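Local coordinates for protein sugar-binding transcriptional regulator, LacI family (Enterococcus faecalis, PDB 3CS3) that probably binds a sugar effector and probably regulates transcription, as in the LacI family, through a DNA-binding domain absent from this C-terminal fragment, at residues A[13-16]-A[22-25]; A[60-65]-A[237-242]; A[111-116]-A[208-213]; A[191-196]-A[219-224]. One frame throughout, in Å; residues are numbered along the deposited sequence.

Contact 1 (A[13-16]-A[22-25]); sequences VYLA and FYGE
Leu-15 and Tyr-23 bring the end of strand 10-15 against the first turn of helix 23-35, their CA atoms 8.4 Å apart, the shortest such spacing between 13-16 and 22-25. Both side chains point across this gap, with Phe-22 at the N-cap position ahead of the helix. Leu-15 lies over one face of the Tyr-23 ring, the two side chains running opposite ways alongside each other. Its CD1 makes a CH-pi contact 3.7 Å from the centroid of the Tyr-23 ring and only 9° off the ring normal, while CD2 and CB spread towards CE1 and CZ of the same ring. The segments belong to a beta-alpha-beta unit completed by strand 40-45, and the turn between them lies at the C-terminal ends of the parallel strands in the N-terminal subdomain's sheet. Tyr-23 CG stands anti to the carbonyl carbon (chi1 -78°), a torsion that lays the ring along Leu-15 and brings its hydroxyl to the backbone beyond the strand. There Ala-16 N donates to Tyr-23 OH over 3.2 Å, moderately bent at 149°. Asp-17 N adds a weak hydrogen bond to the same oxygen, which therefore receives two successive amides of the turn.

Contact 2 (A[60-65]-A[237-242]); sequences GAIILD and MVAAEK
Apolar packing accounts for the contact between Ile-62 and Ala-239, which meet where strand 60-64 passes helix 232-247. Their CA atoms are 7.3 Å apart, and both side chains point across the interface. The terminal CD1 of Ile-62 makes the nearest side-chain approach, 4.3 Å from Ala-239 CB, with CG2 beside it at 4.4 Å from the same atom. The torsions explain this reach: CG1 is anti to the carbonyl carbon (chi1 -66°) and the branch runs on extended (chi2 168°), carrying CD1 outward from the sheet to the helix. The same methyl rests as loosely on the helix backbone, 4.1 Å from Ala-239 O and 4.3 Å from Ala-240 N, consistent with the small alanine side chain leaving the main chain accessible.

Polar interactions do not cross between the segments. Within the helix, Glu-241 N donates to Met-237 O at 3.0 Å and Lys-242 N donates to Val-238 O at the same length, so the turn facing Ile-62 has regular helical bonding. Lys-242 NZ is held elsewhere, in a salt bridge with Glu-255.

Strand 60-64 runs parallel between 10-15 and 82-85 in the sheet of the N-terminal subdomain. Ile-62 also packs on Ile-30 of helix 23-35 and Ile-243 of helix 232-247, Ala-240 touches Leu-34, and Ala-239 meets Leu-86, so the contact lies where two helices adjoin on one side of the sheet.

Contact 3 (A[111-116]-A[208-213]); sequences EQFVNV and RIIGFD
In the C-terminal subdomain of this periplasmic-binding-protein-like fold, helix 102-115 packs against strand 207-210, an outermost strand of the four-stranded parallel sheet. Ile-210 carries the apolar part. Its CD1 sits 3.7 Å from Gln-112 CB and equally near Phe-113 CE2, wedged between two consecutive helix residues. Ile-210 lies roughly perpendicular to Gln-112, while it and Phe-113 extend toward each other, with Phe-113 CZ 3.9 Å from Ile-210 CG1. Gln-112 contributes its aliphatic base; the chain bends at chi2 (-68°) and takes the amide away from the strand.

At the end of the helix, Val-116 CG2 packs 3.5 Å from Arg-208 NH1, and CG1 rests against both terminal nitrogens of that guanidinium. A water bridges the same pair, donating to Val-116 O at 3.0 Å and accepting from Arg-208 NH2 at 3.2 Å. The stronger partner of Arg-208 NH2 is Asp-180, with which it forms a salt bridge that should help fix the guanidinium beside the valine.

Strand 179-183 pairs with 207-210 and supplies Asp-180 and Phe-182, on which Phe-113 packs. Phe-261 of strand 255-262 touches both Gln-112 and Ile-210, and Phe-267 meets the Phe-113 ring.

Contact 4 (A[191-196]-A[219-224]); sequences GVYKYV and AFVQPR
Tyr-193 reaches from helix 186-196 into the loop that follows helix 216-220, meeting Val-221, Gln-222 and Pro-223. Ahead of it in the helix, Val-192 turns towards the sheet and packs on Ile-207 and Ile-209 of strand 207-210. Tyr-193 itself points at the loop, its CA 8.8 Å from that of Val-221. CG stands beside the backbone N (chi1 -87°), and from there the ring extends outward along the two methyls of Val-221: CG2 lies 3.6 Å from Tyr-193 CD2, and CG1 is 3.7 Å from Tyr-193 CE2. At the ring's edge, near its plane, Gln-222 O comes within 3.7 Å of Tyr-193 CE2. Pro-223, preceded by a cis peptide bond, adds a looser contact through CD, 4.1 Å from the same CE2.

The phenol hydroxyl donates a short hydrogen bond, 2.7 Å from Tyr-193 OH to Pro-223 O. The angle at the oxygen is 146° and the donor is tilted 34° from the carbonyl plane, so the hydroxyl approaches Pro-223 O from out of that plane rather than within it.

Further along, Lys-194 NZ forms salt bridges with Glu-160 and with Glu-216 of the second subunit. On the loop side, Val-221 touches Phe-220 of the second subunit, which places the contact beside the dimer interface.

One tyrosine thus joins apolar packing along its ring to a directional bond at its end. The buried hydroxyl is satisfied by a main-chain carbonyl, tying the helix to the loop backbone beyond the cis peptide.

Contacts 1 and 2 lie in one subdomain and contacts 3 and 4 in the other. The first two have centres 10 Å apart and share a sheet: strands 10-15 and 60-64 are joined by Tyr-14 O to Leu-64 N at 2.8 Å. Contacts 3 and 4 are centred 15 Å apart and meet through Ile-209, whose CG2 is 4.0 Å from Tyr-193 CE1. Between the subdomains, contacts 1 and 3 touch, although their centres are 26 Å apart: Phe-22 CD1 lies 3.5 Å from Asp-213 OD2. A glycerol, probably from crystallisation, is bonded to Asp-213 OD1, in keeping with the interdomain cleft where LacI-family relatives bind effectors.

Contact 1 (A[13-16]-A[22-25])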
loop_
_atom_site.group_PDB
_atom_site.type_symbol
_atom_site.label_atom_id
_atom_site.label_comp_id
_atom_site.label_asym_id
_atom_site.label_seq_id
_atom_site.Cartn_x
_atom_site.Cartn_y
_atom_site.Cartn_z
ATOM N N VAL A 13 -5.044 -2.266 -14.316
ATOM C CA VAL A 13 -3.947 -1.437 -13.843
ATOM C C VAL A 13 -2.838 -2.350 -13.330
ATOM O O VAL A 13 -3.032 -3.101 -12.379
ATOM C CB VAL A 13 -4.409 -0.430 -12.770
ATOM C CG1 VAL A 13 -3.238 0.392 -12.261
ATOM C CG2 VAL A 13 -5.496 0.491 -13.334
ATOM N N TYR A 14 -1.685 -2.297 -13.986
ATOM C CA TYR A 14 -0.586 -3.204 -13.673
ATOM C C TYR A 14 0.505 -2.498 -12.881
ATOM O O TYR A 14 1.241 -1.664 -13.412
ATOM C CB TYR A 14 -0.052 -3.872 -14.950
ATOM C CG TYR A 14 -1.063 -4.821 -15.552
ATOM C CD1 TYR A 14 -1.092 -6.162 -15.176
ATOM C CD2 TYR A 14 -2.025 -4.367 -16.463
ATOM C CE1 TYR A 14 -2.030 -7.033 -15.703
ATOM C CE2 TYR A 14 -2.969 -5.229 -16.992
ATOM C CZ TYR A 14 -2.962 -6.562 -16.610
ATOM O OH TYR A 14 -3.891 -7.431 -17.127
ATOM N N LEU A 15 0.561 -2.819 -11.592
ATOM C CA LEU A 15 1.509 -2.210 -10.662
ATOM C C LEU A 15 2.608 -3.194 -10.301
ATOM O O LEU A 15 2.456 -4.397 -10.491
ATOM C CB LEU A 15 0.798 -1.705 -9.404
ATOM C CG LEU A 15 -0.321 -0.669 -9.597
ATOM C CD1 LEU A 15 -0.852 -0.259 -8.246
ATOM C CD2 LEU A 15 0.127 0.567 -10.401
ATOM N N ALA A 16 3.716 -2.670 -9.788
ATOM C CA ALA A 16 4.890 -3.477 -9.468
ATOM C C ALA A 16 4.946 -3.908 -8.001
ATOM O O ALA A 16 5.663 -4.849 -7.653
ATOM C CB ALA A 16 6.142 -2.719 -9.841
ATOM N N PHE A 22 2.955 5.605 -2.788
ATOM C CA PHE A 22 2.190 6.527 -3.632
ATOM C C PHE A 22 0.986 5.891 -4.338
ATOM O O PHE A 22 0.168 6.616 -4.919
ATOM C CB PHE A 22 3.095 7.303 -4.612
ATOM C CG PHE A 22 3.731 6.453 -5.684
ATOM C CD1 PHE A 22 4.980 5.876 -5.483
ATOM C CD2 PHE A 22 3.100 6.263 -6.911
ATOM C CE1 PHE A 22 5.575 5.104 -6.473
ATOM C CE2 PHE A 22 3.688 5.487 -7.899
ATOM C CZ PHE A 22 4.929 4.908 -7.681
ATOM N N TYR A 23 0.887 4.556 -4.286
ATOM C CA TYR A 23 -0.145 3.808 -5.025
ATOM C C TYR A 23 -1.561 4.177 -4.635
ATOM O O TYR A 23 -2.402 4.370 -5.505
ATOM C CB TYR A 23 0.023 2.290 -4.893
ATOM C CG TYR A 23 1.100 1.691 -5.766
ATOM C CD1 TYR A 23 1.571 2.363 -6.897
ATOM C CD2 TYR A 23 1.638 0.440 -5.472
ATOM C CE1 TYR A 23 2.565 1.811 -7.699
ATOM C CE2 TYR A 23 2.634 -0.118 -6.269
ATOM C CZ TYR A 23 3.088 0.571 -7.381
ATOM O OH TYR A 23 4.072 0.019 -8.172
ATOM N N GLY A 24 -1.809 4.286 -3.332
ATOM C CA GLY A 24 -3.137 4.581 -2.808
ATOM C C GLY A 24 -3.757 5.832 -3.403
ATOM O O GLY A 24 -4.923 5.830 -3.797
ATOM N N GLU A 25 -2.965 6.894 -3.492
ATOM C CA GLU A 25 -3.449 8.172 -4.001
ATOM C C GLU A 25 -3.405 8.240 -5.533
ATOM O O GLU A 25 -4.160 8.994 -6.152
ATOM C CB GLU A 25 -2.720 9.350 -3.330
ATOM C CG GLU A 25 -1.249 9.097 -2.974
ATOM C CD GLU A 25 -1.037 8.481 -1.591
ATOM O OE1 GLU A 25 -1.496 9.072 -0.593
ATOM O OE2 GLU A 25 -0.389 7.413 -1.505
#

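Contact 2 (A[60-65]-A[237-242])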
loop_
_atom_site.group_PDB
_atom_site.type_symbol
_atom_site.label_atom_id
_atom_site.label_comp_id
_atom_site.label_asym_id
_atom_site.label_seq_id
_atom_site.Cartn_x
_atom_site.Cartn_y
_atom_site.Cartn_z
ATOM N N GLY A 60 -8.675 -1.835 -21.645
ATOM C CA GLY A 60 -7.386 -1.177 -21.811
ATOM C C GLY A 60 -6.540 -1.262 -20.556
ATOM O O GLY A 60 -7.019 -1.694 -19.511
ATOM N N ALA A 61 -5.282 -0.841 -20.651
ATOM C CA ALA A 61 -4.363 -0.972 -19.526
ATOM C C ALA A 61 -3.651 0.322 -19.157
ATOM O O ALA A 61 -3.331 1.138 -20.025
ATOM C CB ALA A 61 -3.347 -2.096 -19.782
ATOM N N ILE A 62 -3.429 0.501 -17.857
ATOM C CA ILE A 62 -2.530 1.519 -17.338
ATOM C C ILE A 62 -1.377 0.780 -16.658
ATOM O O ILE A 62 -1.600 0.007 -15.730
ATOM C CB ILE A 62 -3.242 2.476 -16.352
ATOM C CG1 ILE A 62 -4.304 3.308 -17.081
ATOM C CG2 ILE A 62 -2.237 3.401 -15.660
ATOM C CD1 ILE A 62 -5.245 4.056 -16.148
ATOM N N ILE A 63 -0.152 1.008 -17.130
ATOM C CA ILE A 63 1.011 0.240 -16.670
ATOM C C ILE A 63 2.014 1.082 -15.876
ATOM O O ILE A 63 2.572 2.063 -16.389
ATOM C CB ILE A 63 1.780 -0.426 -17.854
ATOM C CG1 ILE A 63 0.826 -1.066 -18.878
ATOM C CG2 ILE A 63 2.861 -1.409 -17.345
ATOM C CD1 ILE A 63 0.305 -2.424 -18.516
ATOM N N LEU A 64 2.239 0.682 -14.628
ATOM C CA LEU A 64 3.357 1.175 -13.834
ATOM C C LEU A 64 4.078 -0.024 -13.208
ATOM O O LEU A 64 3.870 -0.349 -12.039
ATOM C CB LEU A 64 2.877 2.184 -12.780
ATOM C CG LEU A 64 3.815 2.838 -11.745
ATOM C CD1 LEU A 64 5.247 3.035 -12.228
ATOM C CD2 LEU A 64 3.233 4.155 -11.299
ATOM N N ASP A 65 4.930 -0.667 -14.007
ATOM C CA ASP A 65 5.623 -1.892 -13.614
ATOM C C ASP A 65 6.794 -2.124 -14.560
ATOM O O ASP A 65 6.587 -2.473 -15.717
ATOM C CB ASP A 65 4.657 -3.087 -13.681
ATOM C CG ASP A 65 5.279 -4.397 -13.194
ATOM O OD1 ASP A 65 6.432 -4.407 -12.700
ATOM O OD2 ASP A 65 4.593 -5.435 -13.309
ATOM N N MET A 237 -5.391 10.787 -12.380
ATOM C CA MET A 237 -6.505 11.442 -13.062
ATOM C C MET A 237 -6.216 11.629 -14.551
ATOM O O MET A 237 -7.059 11.302 -15.393
ATOM C CB MET A 237 -6.798 12.798 -12.417
ATOM C CG MET A 237 -8.198 13.338 -12.703
ATOM S SD MET A 237 -9.394 12.982 -11.394
ATOM C CE MET A 237 -9.254 14.477 -10.415
ATOM N N VAL A 238 -5.021 12.143 -14.854
ATOM C CA VAL A 238 -4.551 12.363 -16.226
ATOM C C VAL A 238 -4.371 11.038 -16.972
ATOM O O VAL A 238 -4.678 10.950 -18.164
ATOM C CB VAL A 238 -3.246 13.226 -16.259
ATOM C CG1 VAL A 238 -2.639 13.281 -17.640
ATOM C CG2 VAL A 238 -3.527 14.633 -15.786
ATOM N N ALA A 239 -3.894 10.009 -16.272
ATOM C CA ALA A 239 -3.763 8.668 -16.872
ATOM C C ALA A 239 -5.120 8.076 -17.245
ATOM O O ALA A 239 -5.270 7.494 -18.321
ATOM C CB ALA A 239 -3.019 7.730 -15.948
ATOM N N ALA A 240 -6.098 8.253 -16.357
ATOM C CA ALA A 240 -7.481 7.823 -16.592
ATOM C C ALA A 240 -8.146 8.545 -17.771
ATOM O O ALA A 240 -8.824 7.913 -18.571
ATOM C CB ALA A 240 -8.305 7.991 -15.334
ATOM N N GLU A 241 -7.941 9.856 -17.887
ATOM C CA GLU A 241 -8.535 10.623 -18.985
ATOM C C GLU A 241 -7.845 10.306 -20.311
ATOM O O GLU A 241 -8.472 10.347 -21.366
ATOM C CB GLU A 241 -8.540 12.140 -18.687
ATOM C CG GLU A 241 -7.491 12.994 -19.435
ATOM C CD GLU A 241 -7.542 14.485 -19.090
ATOM O OE1 GLU A 241 -8.078 14.856 -18.020
ATOM O OE2 GLU A 241 -7.030 15.290 -19.895
ATOM N N LYS A 242 -6.560 9.967 -20.238
ATOM C CA LYS A 242 -5.775 9.634 -21.413
ATOM C C LYS A 242 -6.167 8.294 -22.004
ATOM O O LYS A 242 -6.157 8.144 -23.213
ATOM C CB LYS A 242 -4.285 9.616 -21.073
ATOM C CG LYS A 242 -3.394 10.178 -22.163
ATOM C CD LYS A 242 -2.775 11.506 -21.756
ATOM C CE LYS A 242 -3.789 12.638 -21.690
ATOM N NZ LYS A 242 -3.174 13.951 -21.981
#

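Contact 3 (A[111-116]-A[208-213])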
loop_
_atom_site.group_PDB
_atom_site.type_symbol
_atom_site.label_atom_id
_atom_site.label_comp_id
_atom_site.label_asym_id
_atom_site.label_seq_id
_atom_site.Cartn_x
_atom_site.Cartn_y
_atom_site.Cartn_z
ATOM N N GLU A 111 20.604 19.681 -6.840
ATOM C CA GLU A 111 20.902 21.096 -6.639
ATOM C C GLU A 111 21.131 21.398 -5.168
ATOM O O GLU A 111 21.908 22.286 -4.829
ATOM C CB GLU A 111 19.721 21.931 -7.120
ATOM C CG GLU A 111 20.019 23.358 -7.493
ATOM C CD GLU A 111 18.826 24.028 -8.156
ATOM O OE1 GLU A 111 17.804 24.247 -7.466
ATOM O OE2 GLU A 111 18.910 24.336 -9.367
ATOM N N GLN A 112 20.440 20.658 -4.302
ATOM C CA GLN A 112 20.537 20.850 -2.866
ATOM C C GLN A 112 21.867 20.346 -2.327
ATOM O O GLN A 112 22.405 20.917 -1.371
ATOM C CB GLN A 112 19.384 20.144 -2.149
ATOM C CG GLN A 112 18.001 20.571 -2.603
ATOM C CD GLN A 112 17.679 21.991 -2.209
ATOM O OE1 GLN A 112 17.917 22.399 -1.075
ATOM N NE2 GLN A 112 17.133 22.757 -3.147
ATOM N N PHE A 113 22.382 19.272 -2.928
ATOM C CA PHE A 113 23.701 18.749 -2.561
ATOM C C PHE A 113 24.807 19.704 -3.002
ATOM O O PHE A 113 25.762 19.922 -2.262
ATOM C CB PHE A 113 23.938 17.356 -3.141
ATOM C CG PHE A 113 23.007 16.303 -2.599
ATOM C CD1 PHE A 113 23.320 15.607 -1.435
ATOM C CD2 PHE A 113 21.821 15.993 -3.270
ATOM C CE1 PHE A 113 22.460 14.624 -0.941
ATOM C CE2 PHE A 113 20.954 15.027 -2.789
ATOM C CZ PHE A 113 21.273 14.337 -1.616
ATOM N N VAL A 114 24.657 20.276 -4.200
ATOM C CA VAL A 114 25.556 21.322 -4.698
ATOM C C VAL A 114 25.547 22.537 -3.763
ATOM O O VAL A 114 26.599 22.925 -3.249
ATOM C CB VAL A 114 25.211 21.757 -6.154
ATOM C CG1 VAL A 114 26.002 22.994 -6.562
ATOM C CG2 VAL A 114 25.463 20.623 -7.138
ATOM N N ASN A 115 24.361 23.096 -3.516
ATOM C CA ASN A 115 24.189 24.305 -2.698
ATOM C C ASN A 115 24.737 24.213 -1.275
ATOM O O ASN A 115 25.065 25.235 -0.672
ATOM C CB ASN A 115 22.714 24.730 -2.658
ATOM C CG ASN A 115 22.226 25.305 -3.983
ATOM O OD1 ASN A 115 22.981 25.410 -4.948
ATOM N ND2 ASN A 115 20.952 25.675 -4.031
ATOM N N VAL A 116 24.840 22.990 -0.758
ATOM C CA VAL A 116 25.383 22.735 0.575
ATOM C C VAL A 116 26.899 22.428 0.528
ATOM O O VAL A 116 27.573 22.374 1.561
ATOM C CB VAL A 116 24.561 21.611 1.297
ATOM C CG1 VAL A 116 25.137 20.214 1.031
ATOM C CG2 VAL A 116 24.458 21.879 2.786
ATOM N N ARG A 208 23.027 12.495 5.718
ATOM C CA ARG A 208 22.052 13.418 5.147
ATOM C C ARG A 208 21.394 12.802 3.915
ATOM O O ARG A 208 22.082 12.300 3.025
ATOM C CB ARG A 208 22.718 14.748 4.794
ATOM C CG ARG A 208 23.458 15.408 5.945
ATOM C CD ARG A 208 23.961 16.797 5.560
ATOM N NE ARG A 208 25.098 16.754 4.638
ATOM C CZ ARG A 208 25.759 17.825 4.204
ATOM N NH1 ARG A 208 25.407 19.039 4.603
ATOM N NH2 ARG A 208 26.777 17.682 3.367
ATOM N N ILE A 209 20.062 12.841 3.868
ATOM C CA ILE A 209 19.311 12.134 2.830
ATOM C C ILE A 209 18.225 12.982 2.152
ATOM O O ILE A 209 17.580 13.809 2.790
ATOM C CB ILE A 209 18.759 10.765 3.364
ATOM C CG1 ILE A 209 18.252 9.870 2.226
ATOM C CG2 ILE A 209 17.698 10.970 4.439
ATOM C CD1 ILE A 209 18.353 8.382 2.525
ATOM N N ILE A 210 18.082 12.812 0.838
ATOM C CA ILE A 210 16.931 13.330 0.088
ATOM C C ILE A 210 16.306 12.177 -0.698
ATOM O O ILE A 210 17.015 11.413 -1.357
ATOM C CB ILE A 210 17.297 14.498 -0.868
ATOM C CG1 ILE A 210 17.953 15.646 -0.097
ATOM C CG2 ILE A 210 16.046 15.019 -1.599
ATOM C CD1 ILE A 210 18.304 16.855 -0.943
ATOM N N GLY A 211 14.983 12.043 -0.599
ATOM C CA GLY A 211 14.244 11.013 -1.327
ATOM C C GLY A 211 13.479 11.562 -2.523
ATOM O O GLY A 211 13.818 12.614 -3.064
ATOM N N PHE A 212 12.434 10.841 -2.917
ATOM C CA PHE A 212 11.636 11.140 -4.105
ATOM C C PHE A 212 10.329 10.392 -3.878
ATOM O O PHE A 212 10.365 9.253 -3.405
ATOM C CB PHE A 212 12.348 10.577 -5.344
ATOM C CG PHE A 212 12.011 11.269 -6.651
ATOM C CD1 PHE A 212 12.996 11.971 -7.348
ATOM C CD2 PHE A 212 10.735 11.180 -7.213
ATOM C CE1 PHE A 212 12.708 12.601 -8.576
ATOM C CE2 PHE A 212 10.434 11.812 -8.436
ATOM C CZ PHE A 212 11.425 12.518 -9.118
ATOM N N ASP A 213 9.202 11.048 -4.183
ATOM C CA ASP A 213 7.804 10.514 -4.106
ATOM C C ASP A 213 6.884 11.223 -3.121
ATOM O O ASP A 213 5.677 11.263 -3.343
ATOM C CB ASP A 213 7.693 8.990 -3.883
ATOM C CG ASP A 213 8.079 8.187 -5.108
ATOM O OD1 ASP A 213 8.200 8.778 -6.200
ATOM O OD2 ASP A 213 8.288 6.966 -4.966
HETATM O O HOH W 1 28.698 20.199 3.228
#

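Contact 4 (A[191-196]-A[219-224])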
loop_
_atom_site.group_PDB
_atom_site.type_symbol
_atom_site.label_atom_id
_atom_site.label_comp_id
_atom_site.label_asym_id
_atom_site.label_seq_id
_atom_site.Cartn_x
_atom_site.Cartn_y
_atom_site.Cartn_z
ATOM N N GLY A 191 14.068 2.606 4.275
ATOM C CA GLY A 191 15.010 1.509 4.518
ATOM C C GLY A 191 16.328 1.963 5.123
ATOM O O GLY A 191 16.881 1.281 5.981
ATOM N N VAL A 192 16.820 3.120 4.679
ATOM C CA VAL A 192 18.030 3.721 5.246
ATOM C C VAL A 192 17.785 4.155 6.696
ATOM O O VAL A 192 18.613 3.870 7.562
ATOM C CB VAL A 192 18.585 4.889 4.364
ATOM C CG1 VAL A 192 19.775 5.580 5.026
ATOM C CG2 VAL A 192 18.988 4.372 2.988
ATOM N N TYR A 193 16.646 4.811 6.950
ATOM C CA TYR A 193 16.206 5.159 8.314
ATOM C C TYR A 193 16.202 3.948 9.251
ATOM O O TYR A 193 16.684 4.038 10.381
ATOM C CB TYR A 193 14.803 5.761 8.304
ATOM C CG TYR A 193 14.722 7.248 8.092
ATOM C CD1 TYR A 193 14.969 7.813 6.842
ATOM C CD2 TYR A 193 14.361 8.093 9.133
ATOM C CE1 TYR A 193 14.879 9.185 6.641
ATOM C CE2 TYR A 193 14.265 9.466 8.945
ATOM C CZ TYR A 193 14.526 10.003 7.695
ATOM O OH TYR A 193 14.432 11.359 7.499
ATOM N N LYS A 194 15.658 2.830 8.766
ATOM C CA LYS A 194 15.595 1.576 9.526
ATOM C C LYS A 194 16.952 1.118 10.056
ATOM O O LYS A 194 17.087 0.849 11.250
ATOM C CB LYS A 194 14.955 0.458 8.695
ATOM C CG LYS A 194 13.554 0.056 9.129
ATOM C CD LYS A 194 12.461 0.954 8.556
ATOM C CE LYS A 194 11.088 0.490 9.040
ATOM N NZ LYS A 194 9.979 0.875 8.126
ATOM N N TYR A 195 17.947 1.048 9.172
ATOM C CA TYR A 195 19.288 0.607 9.553
ATOM C C TYR A 195 20.019 1.599 10.455
ATOM O O TYR A 195 20.737 1.191 11.368
ATOM C CB TYR A 195 20.141 0.281 8.318
ATOM C CG TYR A 195 21.490 -0.313 8.667
ATOM C CD1 TYR A 195 22.638 0.479 8.696
ATOM C CD2 TYR A 195 21.613 -1.661 8.995
ATOM C CE1 TYR A 195 23.872 -0.059 9.032
ATOM C CE2 TYR A 195 22.842 -2.207 9.333
ATOM C CZ TYR A 195 23.966 -1.402 9.348
ATOM O OH TYR A 195 25.187 -1.939 9.678
ATOM N N VAL A 196 19.831 2.893 10.201
ATOM C CA VAL A 196 20.478 3.952 10.988
ATOM C C VAL A 196 19.929 3.998 12.426
ATOM O O VAL A 196 20.648 4.356 13.366
ATOM C CB VAL A 196 20.409 5.324 10.253
ATOM C CG1 VAL A 196 20.829 6.484 11.147
ATOM C CG2 VAL A 196 21.295 5.293 9.016
ATOM N N ALA A 219 6.736 12.170 5.817
ATOM C CA ALA A 219 6.286 13.399 6.474
ATOM C C ALA A 219 6.210 13.316 8.005
ATOM O O ALA A 219 6.256 14.348 8.685
ATOM C CB ALA A 219 4.950 13.855 5.894
ATOM N N PHE A 220 6.102 12.101 8.542
ATOM C CA PHE A 220 5.889 11.907 9.982
ATOM C C PHE A 220 7.072 11.254 10.695
ATOM O O PHE A 220 7.085 11.139 11.927
ATOM C CB PHE A 220 4.599 11.112 10.235
ATOM C CG PHE A 220 3.347 11.883 9.928
ATOM C CD1 PHE A 220 2.798 12.749 10.870
ATOM C CD2 PHE A 220 2.721 11.753 8.694
ATOM C CE1 PHE A 220 1.640 13.473 10.582
ATOM C CE2 PHE A 220 1.567 12.466 8.395
ATOM C CZ PHE A 220 1.024 13.330 9.342
ATOM N N VAL A 221 8.065 10.843 9.912
ATOM C CA VAL A 221 9.259 10.175 10.426
ATOM C C VAL A 221 10.192 11.204 11.099
ATOM O O VAL A 221 10.012 12.416 10.916
ATOM C CB VAL A 221 9.940 9.347 9.289
ATOM C CG1 VAL A 221 10.736 10.237 8.346
ATOM C CG2 VAL A 221 10.783 8.208 9.841
ATOM N N GLN A 222 11.154 10.732 11.893
ATOM C CA GLN A 222 12.020 11.623 12.670
ATOM C C GLN A 222 13.497 11.533 12.258
ATOM O O GLN A 222 14.145 10.502 12.484
ATOM C CB GLN A 222 11.880 11.329 14.165
ATOM C CG GLN A 222 11.701 12.566 15.027
ATOM C CD GLN A 222 10.248 13.005 15.112
ATOM O OE1 GLN A 222 9.880 14.075 14.624
ATOM N NE2 GLN A 222 9.413 12.171 15.725
ATOM N N PRO A 223 14.038 12.608 11.645
ATOM C CA PRO A 223 13.382 13.859 11.239
ATOM C C PRO A 223 12.682 13.741 9.879
ATOM O O PRO A 223 12.827 12.714 9.215
ATOM C CB PRO A 223 14.551 14.828 11.144
ATOM C CG PRO A 223 15.696 13.982 10.702
ATOM C CD PRO A 223 15.480 12.624 11.323
ATOM N N ARG A 224 11.928 14.773 9.489
ATOM C CA ARG A 224 11.128 14.760 8.251
ATOM C C ARG A 224 12.001 14.546 7.016
ATOM O O ARG A 224 13.006 15.238 6.813
ATOM C CB ARG A 224 10.261 16.036 8.148
ATOM C CG ARG A 224 10.073 16.639 6.753
ATOM C CD ARG A 224 8.686 16.465 6.159
ATOM N NE ARG A 224 8.652 15.465 5.091
ATOM C CZ ARG A 224 7.803 15.481 4.061
ATOM N NH1 ARG A 224 6.909 16.454 3.928
ATOM N NH2 ARG A 224 7.846 14.514 3.156
#